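Local structure of cell division control protein Cdc48 (Mycobacterium smegmatis, 5E7P) at residues S669-D674 with A711-A716; R698-T703 with A717-A722. The protein probably binds and hydrolyses ATP as a Cdc48-type AAA ATPase, and here carries bound ADP. All blocks are in the same frame, centred on the assembly; numbering follows the deposited sequence.

Contact 1 of 2, residues S669-D674 with A711-A716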
loop_
_atom_site.group_PDB
_atom_site.type_symbol
_atom_site.label_atom_id
_atom_site.label_comp_id
_atom_site.label_asym_id
_atom_site.label_seq_id
_atom_site.Cartn_x
_atom_site.Cartn_y
_atom_site.Cartn_z
ATOM N N SER A 669 12.029 9.932 20.241
ATOM C CA SER A 669 10.963 10.321 21.158
ATOM C C SER A 669 10.897 9.450 22.411
ATOM O O SER A 669 9.939 9.529 23.182
ATOM C CB SER A 669 9.613 10.337 20.439
ATOM O OG SER A 669 9.505 11.466 19.591
ATOM N N ILE A 670 11.918 8.624 22.609
ATOM C CA ILE A 670 12.025 7.826 23.821
ATOM C C ILE A 670 12.691 8.653 24.911
ATOM O O ILE A 670 13.849 9.046 24.767
ATOM C CB ILE A 670 12.865 6.558 23.593
ATOM C CG1 ILE A 670 12.259 5.700 22.483
ATOM C CG2 ILE A 670 12.993 5.765 24.883
ATOM C CD1 ILE A 670 13.144 4.545 22.052
ATOM N N PRO A 671 11.959 8.932 26.002
ATOM C CA PRO A 671 12.523 9.690 27.124
ATOM C C PRO A 671 13.704 8.950 27.732
ATOM O O PRO A 671 13.583 7.773 28.060
ATOM C CB PRO A 671 11.366 9.741 28.128
ATOM C CG PRO A 671 10.141 9.551 27.304
ATOM C CD PRO A 671 10.542 8.595 26.224
ATOM N N LEU A 672 14.834 9.633 27.871
ATOM C CA LEU A 672 16.033 9.012 28.416
ATOM C C LEU A 672 16.393 9.580 29.783
ATOM O O LEU A 672 16.060 10.721 30.103
ATOM C CB LEU A 672 17.212 9.193 27.458
ATOM C CG LEU A 672 17.103 8.502 26.100
ATOM C CD1 LEU A 672 18.341 8.768 25.258
ATOM C CD2 LEU A 672 16.891 7.013 26.290
ATOM N N ALA A 673 17.070 8.769 30.588
ATOM C CA ALA A 673 17.622 9.242 31.846
ATOM C C ALA A 673 18.960 9.907 31.551
ATOM O O ALA A 673 19.581 9.623 30.528
ATOM C CB ALA A 673 17.795 8.091 32.817
ATOM N N ASP A 674 19.397 10.790 32.443
ATOM C CA ASP A 674 20.609 11.578 32.220
ATOM C C ASP A 674 21.873 10.733 32.066
ATOM O O ASP A 674 22.806 11.124 31.365
ATOM C CB ASP A 674 20.796 12.604 33.341
ATOM C CG ASP A 674 19.748 13.701 33.304
ATOM O OD1 ASP A 674 19.296 14.055 32.194
ATOM O OD2 ASP A 674 19.378 14.207 34.385
ATOM N N ALA A 711 7.854 5.509 36.236
ATOM C CA ALA A 711 9.228 5.970 36.065
ATOM C C ALA A 711 9.774 5.415 34.756
ATOM O O ALA A 711 10.761 4.679 34.739
ATOM C CB ALA A 711 10.091 5.528 37.236
ATOM N N ALA A 712 9.121 5.789 33.662
ATOM C CA ALA A 712 9.362 5.176 32.361
ATOM C C ALA A 712 10.741 5.447 31.766
ATOM O O ALA A 712 11.253 4.628 31.009
ATOM C CB ALA A 712 8.277 5.595 31.382
ATOM N N ASP A 713 11.330 6.592 32.106
ATOM C CA ASP A 713 12.608 7.024 31.531
ATOM C C ASP A 713 13.672 5.927 31.482
ATOM O O ASP A 713 14.084 5.399 32.516
ATOM C CB ASP A 713 13.151 8.239 32.286
ATOM C CG ASP A 713 12.359 9.499 32.011
ATOM O OD1 ASP A 713 11.239 9.391 31.463
ATOM O OD2 ASP A 713 12.855 10.598 32.346
ATOM N N VAL A 714 14.101 5.587 30.268
ATOM C CA VAL A 714 15.089 4.532 30.058
ATOM C C VAL A 714 16.418 4.869 30.723
ATOM O O VAL A 714 17.032 5.889 30.419
ATOM C CB VAL A 714 15.329 4.275 28.559
ATOM C CG1 VAL A 714 16.471 3.288 28.365
ATOM C CG2 VAL A 714 14.057 3.770 27.901
ATOM N N THR A 715 16.851 4.003 31.632
ATOM C CA THR A 715 18.089 4.214 32.369
ATOM C C THR A 715 19.244 3.449 31.733
ATOM O O THR A 715 19.047 2.669 30.800
ATOM C CB THR A 715 17.946 3.767 33.837
ATOM O OG1 THR A 715 17.840 2.338 33.898
ATOM C CG2 THR A 715 16.712 4.394 34.467
ATOM N N ALA A 716 20.451 3.680 32.243
ATOM C CA ALA A 716 21.636 2.991 31.752
ATOM C C ALA A 716 21.569 1.501 32.077
ATOM O O ALA A 716 22.063 0.666 31.320
ATOM C CB ALA A 716 22.894 3.610 32.343
#
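Val-714 packs against three consecutive residues, Ile-670, Pro-671 and Leu-672, and each meets a different part of it. CG1 of Val-714 stands anti to the backbone N (chi1 174°), which leaves CG2 beside that N and anti to the carbonyl carbon, where it reaches CG2 of Ile-670 at 3.8 Å, the two side chains crossing at a slant. Leu-672 starts out away from the other segment, yet its CD2 comes to 3.9 Å from CB of Val-714, and the two side chains run alongside each other in the same direction. The backbone of Val-714 is gripped twice. Its N donates to O of Pro-671 (3.1 Å), and its O accepts from N of Ala-673 (2.9 Å); the two bonds make Leu-672 and Val-714 a single beta bridge. On the polar flank, OD1 of Asp-713 approaches CB of Pro-671 at 3.4 Å. CB of Ala-673 rests on CA of Thr-715, the N-cap of helix 716-725, where Asp-718 OD2 accepts from N of Thr-715 in a capping box. Ile-670 and Pro-671 also touch helix 44-50. Chemically, two backbone bonds fix the loops' register, while methyl groups of Ile-670 and Leu-672 pack against buried Val-714 and the Asp-713 carboxylate stays at the exposed side.

Contact 2 of 2, residues R698-T703 with A717-A722; sequences RESAMT and ADVAKA
Thr-703 projects from its helix toward helix 716-725, and its three side-chain heavy atoms illustrate how one short residue can serve two purposes. CB comes first, 4.1 Å from the backbone O of Asp-718. From there the side chain forks. OG1, anti to the carbonyl carbon with chi1 at -65°, turns back to its own helix and donates to O of Glu-699 at 2.8 Å, standing above that carbonyl plane; the backbone N of Thr-703 reaches the same oxygen from the opposite face. CG2 is the branch that goes across. It lies 3.8 Å from CD of Lys-721, whose fully extended chain it meets at a slant, and equally near OD1 of Asp-718, the two side chains passing each other in opposite directions. The capping oxygen, OD2, also forms a salt bridge to Arg-707. One turn back along helix 690-707, CG of Glu-699 at 3.7 Å and OG of Ser-700 at 3.5 Å receive the CB methyl of Ala-722, while that hydroxyl is bonded to O of Leu-696. The helices meet by van der Waals packing, largely of methyls and methylenes with a few polar atoms among them, the axes of 698-703 and 717-722 approaching to 8.2 Å with 124° between their directions. Helix 690-707 lies between two neighbours, since Ala-701, turned away from helix 716-725, and Met-702 both pack on helix 44-50 of the N-terminal region.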
loop_
_atom_site.group_PDB
_atom_site.type_symbol
_atom_site.label_atom_id
_atom_site.label_comp_id
_atom_site.label_asym_id
_atom_site.label_seq_id
_atom_site.Cartn_x
_atom_site.Cartn_y
_atom_site.Cartn_z
ATOM N N ARG A 698 14.237 -0.912 21.282
ATOM C CA ARG A 698 12.960 -1.570 21.520
ATOM C C ARG A 698 12.992 -2.333 22.838
ATOM O O ARG A 698 12.094 -2.199 23.671
ATOM C CB ARG A 698 12.666 -2.525 20.364
ATOM C CG ARG A 698 11.524 -3.502 20.593
ATOM C CD ARG A 698 11.613 -4.628 19.569
ATOM N NE ARG A 698 10.374 -5.390 19.450
ATOM C CZ ARG A 698 10.073 -6.444 20.200
ATOM N NH1 ARG A 698 10.923 -6.856 21.131
ATOM N NH2 ARG A 698 8.921 -7.080 20.021
ATOM N N GLU A 699 14.041 -3.125 23.025
ATOM C CA GLU A 699 14.198 -3.913 24.237
ATOM C C GLU A 699 14.445 -3.021 25.446
ATOM O O GLU A 699 13.940 -3.292 26.535
ATOM C CB GLU A 699 15.339 -4.916 24.077
ATOM C CG GLU A 699 15.459 -5.904 25.219
ATOM C CD GLU A 699 14.222 -6.774 25.382
ATOM O OE1 GLU A 699 13.522 -7.028 24.375
ATOM O OE2 GLU A 699 13.951 -7.206 26.525
ATOM N N SER A 700 15.222 -1.957 25.253
ATOM C CA SER A 700 15.515 -1.019 26.332
ATOM C C SER A 700 14.241 -0.358 26.839
ATOM O O SER A 700 13.998 -0.298 28.045
ATOM C CB SER A 700 16.507 0.054 25.876
ATOM O OG SER A 700 17.782 -0.503 25.609
ATOM N N ALA A 701 13.432 0.133 25.907
ATOM C CA ALA A 701 12.184 0.801 26.249
ATOM C C ALA A 701 11.247 -0.152 26.980
ATOM O O ALA A 701 10.603 0.228 27.956
ATOM C CB ALA A 701 11.517 1.358 24.999
ATOM N N MET A 702 11.184 -1.393 26.507
ATOM C CA MET A 702 10.333 -2.408 27.123
ATOM C C MET A 702 10.834 -2.775 28.518
ATOM O O MET A 702 10.042 -2.978 29.441
ATOM C CB MET A 702 10.249 -3.654 26.236
ATOM C CG MET A 702 9.456 -4.803 26.848
ATOM S SD MET A 702 7.720 -4.408 27.143
ATOM C CE MET A 702 6.982 -4.848 25.572
ATOM N N THR A 703 12.153 -2.853 28.668
ATOM C CA THR A 703 12.762 -3.128 29.964
ATOM C C THR A 703 12.393 -2.038 30.971
ATOM O O THR A 703 12.141 -2.319 32.143
ATOM C CB THR A 703 14.301 -3.245 29.851
ATOM O OG1 THR A 703 14.641 -4.391 29.061
ATOM C CG2 THR A 703 14.935 -3.390 31.223
ATOM N N ALA A 717 20.952 1.178 33.209
ATOM C CA ALA A 717 20.783 -0.211 33.619
ATOM C C ALA A 717 19.803 -0.928 32.699
ATOM O O ALA A 717 19.967 -2.111 32.403
ATOM C CB ALA A 717 20.310 -0.285 35.066
ATOM N N ASP A 718 18.780 -0.203 32.253
ATOM C CA ASP A 718 17.802 -0.747 31.318
ATOM C C ASP A 718 18.483 -1.161 30.018
ATOM O O ASP A 718 18.202 -2.226 29.468
ATOM C CB ASP A 718 16.706 0.280 31.024
ATOM C CG ASP A 718 15.887 0.627 32.253
ATOM O OD1 ASP A 718 15.784 -0.226 33.162
ATOM O OD2 ASP A 718 15.344 1.752 32.309
ATOM N N VAL A 719 19.385 -0.311 29.540
ATOM C CA VAL A 719 20.134 -0.598 28.325
ATOM C C VAL A 719 21.098 -1.759 28.555
ATOM O O VAL A 719 21.239 -2.639 27.707
ATOM C CB VAL A 719 20.909 0.641 27.838
ATOM C CG1 VAL A 719 21.726 0.309 26.603
ATOM C CG2 VAL A 719 19.947 1.787 27.553
ATOM N N ALA A 720 21.745 -1.759 29.717
ATOM C CA ALA A 720 22.687 -2.814 30.076
ATOM C C ALA A 720 22.011 -4.181 30.113
ATOM O O ALA A 720 22.583 -5.181 29.672
ATOM C CB ALA A 720 23.339 -2.507 31.415
ATOM N N LYS A 721 20.791 -4.221 30.641
ATOM C CA LYS A 721 20.020 -5.458 30.680
ATOM C C LYS A 721 19.569 -5.863 29.280
ATOM O O LYS A 721 19.614 -7.037 28.919
ATOM C CB LYS A 721 18.808 -5.312 31.600
ATOM C CG LYS A 721 17.967 -6.573 31.705
ATOM C CD LYS A 721 16.790 -6.380 32.644
ATOM C CE LYS A 721 15.963 -7.654 32.754
ATOM N NZ LYS A 721 14.800 -7.494 33.673
ATOM N N ALA A 722 19.135 -4.881 28.495
ATOM C CA ALA A 722 18.703 -5.122 27.123
ATOM C C ALA A 722 19.817 -5.753 26.295
ATOM O O ALA A 722 19.564 -6.619 25.457
ATOM C CB ALA A 722 18.233 -3.826 26.482
#

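Overall arrangement
The two contacts have centres about 10 Å apart, and their segments alternate along the chain: 669-674, 698-703, 711-716, then 717-722. Contact 1 joins the loop after helix 656-666 to the loop that leads into helix 716-725; contact 2 packs that helix against helix 690-707. Val-714 connects them, with CG1 touching CG2 of Val-719 and CG2 touching CA of Ala-701. Both belong to the small helical lid region that follows the second P-loop ATPase core, and both also border helix 44-50. The pair thus shows how successive lid elements are joined through neighbouring contacts beside the N-terminal domain, away from the annotated nucleotide sites.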